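Local coordinates for 3-isopropylmalate dehydratase small subunit (Campylobacter jejuni, PDB 3Q3W), which catalyses, as the small subunit of isopropylmalate isomerase, the interconversion of 2-isopropylmalate and 3-isopropylmalate through 2-isopropylmaleate, at residues A20-T24 with D25-P29; W93-D97 with Y98-A102; P106-A109 with D110-N114. All coordinates share one frame; numbering follows the deposited sequence. Where two conformers were deposited one is given.

Interaction 1 of 3, residues A20-T24 with D25-P29; sequences ANIDT and DQIIP
Asp23 and Gln26 hold each other by exchanging bonds between side chain and backbone. The two side chains cross at about a right angle, and the carboxylate and amide planes are turned 69° apart, so neither flat group lies on the other. Asp23 sends its CG in between its own backbone N and carbonyl carbon (chi1 68°), which swings OD1 over the start of the helix; there Gln26 N meets OD1 at 2.9 Å, nearly in line with the C-O bond. In return the Gln26 chain runs out extended beyond CG and carries its amide back past the cap. Its OE1 receives Asp23 N at 3.3 Å in a long but fairly straight bond (163° at the hydrogen), with the donor standing above the plane of the amide and off any lone pair. This reciprocal pair is a capping box, with Asp23 as the N-cap of the short helix 24-27 that follows strand 9-17. The single turn is closed by Ile27 N to Asp23 O and Ile28 N to Thr24 O, each 2.9 Å long, and Ile28 then leaves the helical conformation.

On the apolar flank Ile22 and Ile27 also cross at about a right angle: the branch methyl CG2 of Ile22 rests on Ile27 CG1 at 3.9 Å, and both side chains are buried, with Phe46 and helix 90-98 among their neighbours. On the solvent side Asp25 OD2 comes within 4.4 Å of Asp23 OD1, a proximity of like charges. One water donates to Asp25 OD2 and weakly to Asp23 OD2, while a second links Asp25 OD2 to Thr24 OG1, 2.7 Å from that hydroxyl. Arg88 makes a salt bridge to Asp25 OD1, which would offset part of the negative charge.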
ATOM      1  N   ALA A  20       8.227   4.128  -9.906  1.00 43.78           N
ATOM      2  CA  ALA A  20       7.043   4.061 -10.770  1.00 44.33           C
ATOM      3  C   ALA A  20       6.905   2.630 -11.233  1.00 42.82           C
ATOM      4  O   ALA A  20       7.865   1.845 -11.186  1.00 41.82           O
ATOM      5  CB  ALA A  20       7.171   4.999 -11.965  1.00 45.98           C
ATOM      6  N   ASN A  21       5.704   2.292 -11.683  1.00 43.13           N
ATOM      7  CA  ASN A  21       5.461   0.986 -12.246  1.00 42.82           C
ATOM      8  C   ASN A  21       5.917  -0.152 -11.315  1.00 40.01           C
ATOM      9  O   ASN A  21       6.435  -1.152 -11.810  1.00 40.31           O
ATOM     10  CB  ASN A  21       6.185   0.859 -13.587  1.00 44.65           C
ATOM     11  CG  ASN A  21       5.951   2.036 -14.475  1.00 48.15           C
ATOM     12  OD1 ASN A  21       4.826   2.285 -14.899  1.00 47.22           O
ATOM     13  ND2 ASN A  21       7.011   2.790 -14.758  1.00 49.98           N
ATOM     14  N   ILE A  22       5.732  -0.011  -9.992  1.00 37.67           N
ATOM     15  CA  ILE A  22       6.012  -1.135  -9.082  1.00 35.83           C
ATOM     16  C   ILE A  22       5.102  -2.280  -9.557  1.00 35.29           C
ATOM     17  O   ILE A  22       3.885  -2.138  -9.638  1.00 36.56           O
ATOM     18  CB  ILE A  22       5.837  -0.781  -7.592  1.00 34.59           C
ATOM     19  CG1 ILE A  22       7.039   0.036  -7.113  1.00 35.33           C
ATOM     20  CG2 ILE A  22       5.725  -2.047  -6.690  1.00 33.66           C
ATOM     21  CD1 ILE A  22       6.725   1.036  -6.005  1.00 35.72           C
ATOM     22  N   ASP A  23       5.721  -3.371  -9.965  1.00 33.86           N
ATOM     23  CA  ASP A  23       4.997  -4.470 -10.538  1.00 33.78           C
ATOM     24  C   ASP A  23       4.773  -5.646  -9.560  1.00 31.43           C
ATOM     25  O   ASP A  23       5.344  -5.705  -8.472  1.00 29.48           O
ATOM     26  CB  ASP A  23       5.667  -4.891 -11.855  1.00 35.51           C
ATOM     27  CG  ASP A  23       7.020  -5.505 -11.659  1.00 36.91           C
ATOM     28  OD1 ASP A  23       7.191  -6.247 -10.678  1.00 38.73           O
ATOM     29  OD2 ASP A  23       7.922  -5.291 -12.515  1.00 42.74           O
ATOM     30  N   THR A  24       3.936  -6.579  -9.992  1.00 31.52           N
ATOM     31  CA  THR A  24       3.423  -7.621  -9.151  1.00 30.51           C
ATOM     32  C   THR A  24       4.579  -8.501  -8.701  1.00 30.18           C
ATOM     33  O   THR A  24       4.563  -8.991  -7.581  1.00 29.36           O
ATOM     34  CB  THR A  24       2.241  -8.406  -9.854  1.00 31.12           C
ATOM     35  OG1 THR A  24       2.615  -8.759 -11.193  1.00 31.25           O
ATOM     36  CG2 THR A  24       0.982  -7.559  -9.920  1.00 30.27           C
ATOM     37  N   ASP A  25       5.609  -8.651  -9.527  1.00 30.80           N
ATOM     38  CA  ASP A  25       6.815  -9.379  -9.112  1.00 31.93           C
ATOM     39  C   ASP A  25       7.681  -8.679  -8.074  1.00 31.01           C
ATOM     40  O   ASP A  25       8.376  -9.336  -7.289  1.00 31.27           O
ATOM     41  CB  ASP A  25       7.737  -9.683 -10.284  1.00 33.91           C
ATOM     42  CG  ASP A  25       7.160 -10.674 -11.230  1.00 38.04           C
ATOM     43  OD1 ASP A  25       6.983 -11.857 -10.829  1.00 39.75           O
ATOM     44  OD2 ASP A  25       6.908 -10.264 -12.386  1.00 44.44           O
ATOM     45  N   GLN A  26       7.697  -7.360  -8.100  1.00 30.82           N
ATOM     46  CA  GLN A  26       8.350  -6.609  -7.048  1.00 30.20           C
ATOM     47  C   GLN A  26       7.561  -6.739  -5.772  1.00 27.29           C
ATOM     48  O   GLN A  26       8.142  -6.844  -4.715  1.00 27.73           O
ATOM     49  CB  GLN A  26       8.518  -5.154  -7.447  1.00 30.83           C
ATOM     50  CG  GLN A  26       9.373  -4.980  -8.684  1.00 35.13           C
ATOM     51  CD  GLN A  26       9.625  -3.523  -8.962  1.00 37.94           C
ATOM     52  OE1 GLN A  26       8.978  -2.902  -9.784  1.00 40.06           O
ATOM     53  NE2 GLN A  26      10.533  -2.968  -8.241  1.00 39.33           N
ATOM     54  N   ILE A  27       6.247  -6.692  -5.866  1.00 26.29           N
ATOM     55  CA  ILE A  27       5.391  -6.837  -4.679  1.00 24.73           C
ATOM     56  C   ILE A  27       5.590  -8.229  -4.037  1.00 23.63           C
ATOM     57  O   ILE A  27       5.801  -8.339  -2.849  1.00 21.83           O
ATOM     58  CB  ILE A  27       3.889  -6.555  -4.985  1.00 25.29           C
ATOM     59  CG1 ILE A  27       3.701  -5.095  -5.430  1.00 25.62           C
ATOM     60  CG2 ILE A  27       3.011  -6.746  -3.709  1.00 21.21           C
ATOM     61  CD1 ILE A  27       2.358  -4.793  -6.107  1.00 23.89           C
ATOM     62  N   ILE A  28       5.554  -9.285  -4.851  1.00 23.40           N
ATOM     63  CA  ILE A  28       5.748 -10.631  -4.336  1.00 23.20           C
ATOM     64  C   ILE A  28       6.126 -11.537  -5.483  1.00 24.86           C
ATOM     65  O   ILE A  28       5.336 -11.721  -6.422  1.00 25.53           O
ATOM     66  CB  ILE A  28       4.473 -11.194  -3.570  1.00 22.97           C
ATOM     67  CG1 ILE A  28       4.732 -12.622  -3.066  1.00 22.45           C
ATOM     68  CG2 ILE A  28       3.180 -11.022  -4.398  1.00 21.28           C
ATOM     69  CD1 ILE A  28       3.827 -13.083  -1.897  1.00 22.66           C
ATOM     70  N   PRO A  29       7.329 -12.091  -5.404  1.00 25.26           N
ATOM     71  CA  PRO A  29       7.861 -12.889  -6.471  1.00 26.35           C
ATOM     72  C   PRO A  29       7.138 -14.249  -6.612  1.00 26.59           C
ATOM     73  O   PRO A  29       6.454 -14.699  -5.688  1.00 26.49           O
ATOM     74  CB  PRO A  29       9.318 -13.082  -6.052  1.00 25.55           C
ATOM     75  CG  PRO A  29       9.601 -12.023  -5.134  1.00 26.97           C
ATOM     76  CD  PRO A  29       8.367 -11.748  -4.417  1.00 24.51           C
TER
HETATM   77  O   HOH W   1       8.400  -8.259 -14.023  1.00 36.73           O
HETATM   78  O   HOH W   2       4.684  -8.359 -12.842  1.00 27.27           O

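Interaction 2 of 3, residues W93-D97 with Y98-A102; sequences WALVD and YGIRA
Ile100 lies against Leu95, in the last turn of helix 90-98, with the base of its side chain. CB sits 3.3 Å from Leu95 O, close against the very carbonyl that accepts Ile100 N at 2.9 Å. One bond further, CG1, placed beside the backbone N (chi1 -56°), still touches that oxygen and also reaches CD2 of Leu95 at 4.2 Å, the two side chains meeting at a slant. The tip, CD1, leads away from segment 93-97, while on the sheet side Ile100 and Leu95 both pack on Leu76 of strand 73-78.

The turn that allows this is a Schellman motif at the helix C-terminus. Gly99 takes a positive phi of 117°, which glycine readily adopts. The motif's two bonds are Ile100 N to Leu95 O and Gly99 N to Val96 O, the latter 2.9 Å long and made from well above the carbonyl plane. Leu95 O also takes weak bonds from Tyr98 N and Gly99 N. Just before the glycine, Tyr98 N bonds to Ala94 O, and Tyr98 CB lies 3.4 Å from the same oxygen. Ile100 O, buried by this contact, finds no polar partner in the model.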
ATOM      1  N   TRP A  93      -2.611  -9.517  -1.030  1.00 21.18           N
ATOM      2  CA  TRP A  93      -2.402 -10.301   0.186  1.00 20.95           C
ATOM      3  C   TRP A  93      -1.073 -10.003   0.926  1.00 20.04           C
ATOM      4  O   TRP A  93      -1.058  -9.886   2.145  1.00 19.47           O
ATOM      5  CB  TRP A  93      -2.429 -11.760  -0.142  1.00 21.44           C
ATOM      6  CG  TRP A  93      -3.722 -12.263  -0.725  1.00 24.59           C
ATOM      7  CD1 TRP A  93      -4.894 -11.571  -0.901  1.00 27.58           C
ATOM      8  CD2 TRP A  93      -3.970 -13.592  -1.174  1.00 26.97           C
ATOM      9  NE1 TRP A  93      -5.863 -12.417  -1.438  1.00 26.96           N
ATOM     10  CE2 TRP A  93      -5.316 -13.654  -1.602  1.00 27.10           C
ATOM     11  CE3 TRP A  93      -3.179 -14.762  -1.244  1.00 27.18           C
ATOM     12  CZ2 TRP A  93      -5.880 -14.822  -2.142  1.00 30.23           C
ATOM     13  CZ3 TRP A  93      -3.756 -15.930  -1.772  1.00 29.08           C
ATOM     14  CH2 TRP A  93      -5.092 -15.942  -2.191  1.00 32.47           C
ATOM     15  N   ALA A  94       0.029  -9.948   0.190  1.00 18.91           N
ATOM     16  CA  ALA A  94       1.312  -9.676   0.827  1.00 19.03           C
ATOM     17  C   ALA A  94       1.309  -8.292   1.469  1.00 18.80           C
ATOM     18  O   ALA A  94       1.792  -8.086   2.577  1.00 20.08           O
ATOM     19  CB  ALA A  94       2.426  -9.811  -0.200  1.00 18.40           C
ATOM     20  N   LEU A  95       0.739  -7.327   0.770  1.00 18.92           N
ATOM     21  CA  LEU A  95       0.638  -5.969   1.305  1.00 18.41           C
ATOM     22  C   LEU A  95      -0.200  -5.933   2.578  1.00 18.29           C
ATOM     23  O   LEU A  95       0.244  -5.361   3.592  1.00 17.34           O
ATOM     24  CB  LEU A  95       0.059  -5.012   0.221  1.00 18.77           C
ATOM     25  CG  LEU A  95       1.025  -4.680  -0.908  1.00 20.22           C
ATOM     26  CD1 LEU A  95       0.349  -4.371  -2.257  1.00 19.79           C
ATOM     27  CD2 LEU A  95       1.970  -3.534  -0.471  1.00 18.82           C
ATOM     28  N   VAL A  96      -1.414  -6.517   2.555  1.00 18.83           N
ATOM     29  CA  VAL A  96      -2.280  -6.526   3.747  0.60 18.76           C
ATOM     30  C   VAL A  96      -1.679  -7.326   4.911  1.00 18.91           C
ATOM     31  O   VAL A  96      -1.701  -6.888   6.037  1.00 18.06           O
ATOM     32  CB  VAL A  96      -3.708  -7.030   3.419  0.60 20.03           C
ATOM     33  CG1 VAL A  96      -4.523  -7.283   4.684  0.60 19.19           C
ATOM     34  CG2 VAL A  96      -4.441  -5.996   2.467  0.60 18.54           C
ATOM     35  N   ASP A  97      -1.115  -8.492   4.611  1.00 17.74           N
ATOM     36  CA  ASP A  97      -0.504  -9.331   5.631  1.00 18.55           C
ATOM     37  C   ASP A  97       0.689  -8.588   6.280  1.00 18.98           C
ATOM     38  O   ASP A  97       0.957  -8.773   7.479  1.00 18.02           O
ATOM     39  CB  ASP A  97       0.005 -10.646   5.041  1.00 19.39           C
ATOM     40  CG  ASP A  97      -1.152 -11.622   4.610  1.00 20.53           C
ATOM     41  OD1 ASP A  97      -2.336 -11.323   4.852  1.00 24.37           O
ATOM     42  OD2 ASP A  97      -0.866 -12.708   4.044  1.00 24.63           O
ATOM     43  N   TYR A  98       1.399  -7.758   5.516  1.00 18.90           N
ATOM     44  CA  TYR A  98       2.518  -6.986   6.096  1.00 19.01           C
ATOM     45  C   TYR A  98       1.989  -5.961   7.057  1.00 18.63           C
ATOM     46  O   TYR A  98       2.645  -5.520   7.988  1.00 20.05           O
ATOM     47  CB  TYR A  98       3.293  -6.265   4.992  1.00 18.72           C
ATOM     48  CG  TYR A  98       4.482  -5.502   5.479  1.00 16.12           C
ATOM     49  CD1 TYR A  98       5.677  -6.154   5.788  1.00 17.16           C
ATOM     50  CD2 TYR A  98       4.423  -4.116   5.627  1.00 18.42           C
ATOM     51  CE1 TYR A  98       6.794  -5.435   6.215  1.00 21.46           C
ATOM     52  CE2 TYR A  98       5.521  -3.406   6.024  1.00 18.00           C
ATOM     53  CZ  TYR A  98       6.700  -4.039   6.337  1.00 19.42           C
ATOM     54  OH  TYR A  98       7.824  -3.296   6.759  1.00 23.38           O
ATOM     55  N   GLY A  99       0.766  -5.556   6.798  1.00 20.84           N
ATOM     56  CA  GLY A  99       0.147  -4.486   7.578  1.00 20.86           C
ATOM     57  C   GLY A  99      -0.219  -3.230   6.808  1.00 20.52           C
ATOM     58  O   GLY A  99      -0.680  -2.253   7.413  1.00 21.16           O
ATOM     59  N   ILE A 100      -0.098  -3.245   5.489  1.00 20.23           N
ATOM     60  CA  ILE A 100      -0.470  -2.065   4.715  1.00 20.40           C
ATOM     61  C   ILE A 100      -1.982  -1.961   4.540  1.00 21.99           C
ATOM     62  O   ILE A 100      -2.642  -2.882   4.045  1.00 22.30           O
ATOM     63  CB  ILE A 100       0.190  -2.052   3.320  1.00 19.92           C
ATOM     64  CG1 ILE A 100       1.700  -2.151   3.443  1.00 18.12           C
ATOM     65  CG2 ILE A 100      -0.261  -0.791   2.500  1.00 21.01           C
ATOM     66  CD1 ILE A 100       2.327  -1.117   4.368  1.00 15.33           C
ATOM     67  N   ARG A 101      -2.547  -0.834   4.966  1.00 22.52           N
ATOM     68  CA  ARG A 101      -3.990  -0.619   4.908  1.00 23.95           C
ATOM     69  C   ARG A 101      -4.406   0.278   3.718  1.00 24.68           C
ATOM     70  O   ARG A 101      -5.554   0.226   3.243  1.00 24.69           O
ATOM     71  CB  ARG A 101      -4.420  -0.002   6.224  1.00 25.73           C
ATOM     72  CG  ARG A 101      -4.256  -0.925   7.412  1.00 27.82           C
ATOM     73  CD  ARG A 101      -5.346  -1.978   7.464  1.00 33.99           C
ATOM     74  NE  ARG A 101      -6.546  -1.495   8.154  1.00 38.84           N
ATOM     75  CZ  ARG A 101      -7.793  -1.507   7.687  1.00 42.49           C
ATOM     76  NH1 ARG A 101      -8.750  -1.022   8.452  1.00 44.81           N
ATOM     77  NH2 ARG A 101      -8.113  -1.985   6.486  1.00 43.88           N
ATOM     78  N   ALA A 102      -3.483   1.122   3.241  1.00 25.20           N
ATOM     79  CA  ALA A 102      -3.765   2.070   2.146  1.00 25.75           C
ATOM     80  C   ALA A 102      -2.506   2.379   1.357  1.00 26.26           C
ATOM     81  O   ALA A 102      -1.392   2.391   1.921  1.00 25.57           O
ATOM     82  CB  ALA A 102      -4.374   3.350   2.681  1.00 27.39           C
TER

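Interaction 3 of 3, residues P106-A109 with D110-N114; sequences PSFA and DIFKN
Phe108 and Phe112 make the aromatic part of this contact, each pointing from its backbone toward the other segment. CD1 of Phe108 arrives at the edge of the Phe112 ring, near its plane, 4.0 Å from CE2. The Phe112 ring is brought there by a CG set opposite the backbone N (chi1 168°). Nearer the backbone, CB of Phe108 lies 4.0 Å from CB of Lys113, while the methyl of Ala109 is 4.5 Å from CB of Phe112.

A backbone hydrogen bond closes the first turn of helix 110-118: Ala109 O, at the N-cap residue, accepts from Lys113 N at 2.9 Å, the donor lying nearly in line with the carbonyl bond.

A water adds a bridged polar link. It donates to Asp110 OD1 at 2.7 Å and to Phe108 O at 3.2 Å, and accepts a weak bond from Lys113 NZ. The lysine chain, bent at chi3 (-65°), carries NZ toward this water, but its strongest partner is Glu125, through a salt bridge.

Residues 106-109 lead from strand 102-105 into helix 110-118. Phe108 turns in against Ile103 and strand 122-125, whereas Phe112 packs on Ile103 and on Ala91, Pro92 and Leu95 of helix 90-98, its ring meeting Phe82 edge-to-face.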
ATOM      1  N   PRO A 106      -0.353   8.234  -7.829  1.00 40.14           N
ATOM      2  CA  PRO A 106      -1.087   8.986  -8.847  1.00 42.78           C
ATOM      3  C   PRO A 106      -2.041   8.101  -9.680  1.00 43.52           C
ATOM      4  O   PRO A 106      -3.051   8.581 -10.178  1.00 44.81           O
ATOM      5  CB  PRO A 106       0.028   9.552  -9.747  1.00 44.74           C
ATOM      6  CG  PRO A 106       1.331   9.207  -9.080  1.00 42.32           C
ATOM      7  CD  PRO A 106       1.051   8.034  -8.216  1.00 40.35           C
ATOM      8  N   SER A 107      -1.698   6.816  -9.814  1.00 42.00           N
ATOM      9  CA  SER A 107      -2.496   5.852 -10.524  1.00 41.32           C
ATOM     10  C   SER A 107      -2.137   4.412 -10.075  1.00 39.35           C
ATOM     11  O   SER A 107      -1.119   4.182  -9.440  1.00 36.02           O
ATOM     12  CB  SER A 107      -2.296   6.000 -12.010  1.00 43.41           C
ATOM     13  OG  SER A 107      -0.940   5.839 -12.338  1.00 44.05           O
ATOM     14  N   PHE A 108      -3.027   3.475 -10.413  1.00 39.20           N
ATOM     15  CA  PHE A 108      -2.881   2.061 -10.080  1.00 37.91           C
ATOM     16  C   PHE A 108      -3.257   1.274 -11.306  1.00 39.06           C
ATOM     17  O   PHE A 108      -4.194   1.643 -12.024  1.00 40.81           O
ATOM     18  CB  PHE A 108      -3.840   1.656  -8.965  1.00 36.42           C
ATOM     19  CG  PHE A 108      -3.538   2.269  -7.664  1.00 35.89           C
ATOM     20  CD1 PHE A 108      -2.692   1.617  -6.765  1.00 32.85           C
ATOM     21  CD2 PHE A 108      -4.084   3.494  -7.309  1.00 36.01           C
ATOM     22  CE1 PHE A 108      -2.399   2.173  -5.566  1.00 33.45           C
ATOM     23  CE2 PHE A 108      -3.775   4.058  -6.110  1.00 33.29           C
ATOM     24  CZ  PHE A 108      -2.939   3.400  -5.228  1.00 35.17           C
ATOM     25  N   ALA A 109      -2.539   0.182 -11.532  1.00 38.16           N
ATOM     26  CA  ALA A 109      -2.891  -0.747 -12.556  1.00 38.79           C
ATOM     27  C   ALA A 109      -4.312  -1.229 -12.263  1.00 39.21           C
ATOM     28  O   ALA A 109      -4.635  -1.581 -11.140  1.00 37.43           O
ATOM     29  CB  ALA A 109      -1.927  -1.904 -12.594  1.00 37.05           C
ATOM     30  N   ASP A 110      -5.158  -1.219 -13.285  1.00 41.09           N
ATOM     31  CA  ASP A 110      -6.578  -1.520 -13.112  1.00 41.38           C
ATOM     32  C   ASP A 110      -6.805  -2.845 -12.391  1.00 39.54           C
ATOM     33  O   ASP A 110      -7.637  -2.928 -11.482  1.00 38.85           O
ATOM     34  CB  ASP A 110      -7.294  -1.570 -14.471  1.00 44.26           C
ATOM     35  CG  ASP A 110      -7.239  -0.243 -15.232  1.00 47.39           C
ATOM     36  OD1 ASP A 110      -6.959   0.818 -14.619  1.00 47.86           O
ATOM     37  OD2 ASP A 110      -7.472  -0.269 -16.465  1.00 51.86           O
ATOM     38  N   ILE A 111      -6.088  -3.880 -12.789  1.00 38.74           N
ATOM     39  CA  ILE A 111      -6.350  -5.207 -12.232  1.00 37.93           C
ATOM     40  C   ILE A 111      -6.006  -5.230 -10.728  1.00 35.24           C
ATOM     41  O   ILE A 111      -6.798  -5.670  -9.906  1.00 35.38           O
ATOM     42  CB  ILE A 111      -5.572  -6.312 -12.972  1.00 38.17           C
ATOM     43  CG1 ILE A 111      -6.103  -6.476 -14.411  1.00 42.81           C
ATOM     44  CG2 ILE A 111      -5.734  -7.631 -12.230  1.00 37.96           C
ATOM     45  CD1 ILE A 111      -5.292  -7.435 -15.255  1.00 43.36           C
ATOM     46  N   PHE A 112      -4.847  -4.697 -10.372  1.00 34.34           N
ATOM     47  CA  PHE A 112      -4.427  -4.680  -8.986  1.00 31.16           C
ATOM     48  C   PHE A 112      -5.381  -3.849  -8.152  1.00 30.93           C
ATOM     49  O   PHE A 112      -5.732  -4.233  -7.010  1.00 27.01           O
ATOM     50  CB  PHE A 112      -2.996  -4.123  -8.875  1.00 31.04           C
ATOM     51  CG  PHE A 112      -2.590  -3.818  -7.487  1.00 28.76           C
ATOM     52  CD1 PHE A 112      -2.058  -4.805  -6.688  1.00 27.30           C
ATOM     53  CD2 PHE A 112      -2.800  -2.534  -6.937  1.00 30.77           C
ATOM     54  CE1 PHE A 112      -1.661  -4.541  -5.402  1.00 24.86           C
ATOM     55  CE2 PHE A 112      -2.433  -2.257  -5.629  1.00 28.96           C
ATOM     56  CZ  PHE A 112      -1.879  -3.262  -4.849  1.00 25.89           C
ATOM     57  N   LYS A 113      -5.812  -2.704  -8.701  1.00 31.22           N
ATOM     58  CA  LYS A 113      -6.714  -1.847  -7.945  1.00 32.39           C
ATOM     59  C   LYS A 113      -7.960  -2.641  -7.480  1.00 32.42           C
ATOM     60  O   LYS A 113      -8.346  -2.562  -6.303  1.00 31.40           O
ATOM     61  CB  LYS A 113      -7.157  -0.581  -8.734  1.00 33.78           C
ATOM     62  CG  LYS A 113      -7.950   0.362  -7.812  1.00 35.34           C
ATOM     63  CD  LYS A 113      -8.820   1.392  -8.504  1.00 38.70           C
ATOM     64  CE  LYS A 113      -8.029   2.373  -9.274  1.00 38.96           C
ATOM     65  NZ  LYS A 113      -9.034   3.263  -9.909  1.00 40.67           N
ATOM     66  N   ASN A 114      -8.575  -3.377  -8.397  1.00 33.68           N
ATOM     67  CA  ASN A 114      -9.818  -4.073  -8.093  1.00 35.37           C
ATOM     68  C   ASN A 114      -9.575  -5.193  -7.087  1.00 33.81           C
ATOM     69  O   ASN A 114     -10.325  -5.346  -6.144  1.00 32.87           O
ATOM     70  CB  ASN A 114     -10.437  -4.642  -9.348  1.00 37.52           C
ATOM     71  CG  ASN A 114     -11.852  -5.130  -9.123  1.00 42.54           C
ATOM     72  OD1 ASN A 114     -12.099  -6.318  -9.182  1.00 47.46           O
ATOM     73  ND2 ASN A 114     -12.791  -4.206  -8.881  1.00 48.20           N
TER
HETATM   74  O   HOH W   3      -7.237   2.407 -12.468  1.00 23.69           O

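All three interactions lie at helix ends: the N-terminal caps of interactions 1 and 3 and the C-terminal exit of interaction 2. Their centres are 12 to 15 Å apart, yet they share an apolar core. Leu95 CD1 touches Phe112 CZ at 3.6 Å and Ile27 CG2 at 3.9 Å, and Ile27 CD1 comes within 4.1 Å of Phe112 CE1, so the three side chains form a mutual cluster. Ile28 CD1 adds a second touch from interaction 1, on Ala94 CB at 3.9 Å. Interactions 2 and 3 flank strand 102-105 in sequence, helix leading into strand and strand into helix, within the aconitase C-terminal domain family.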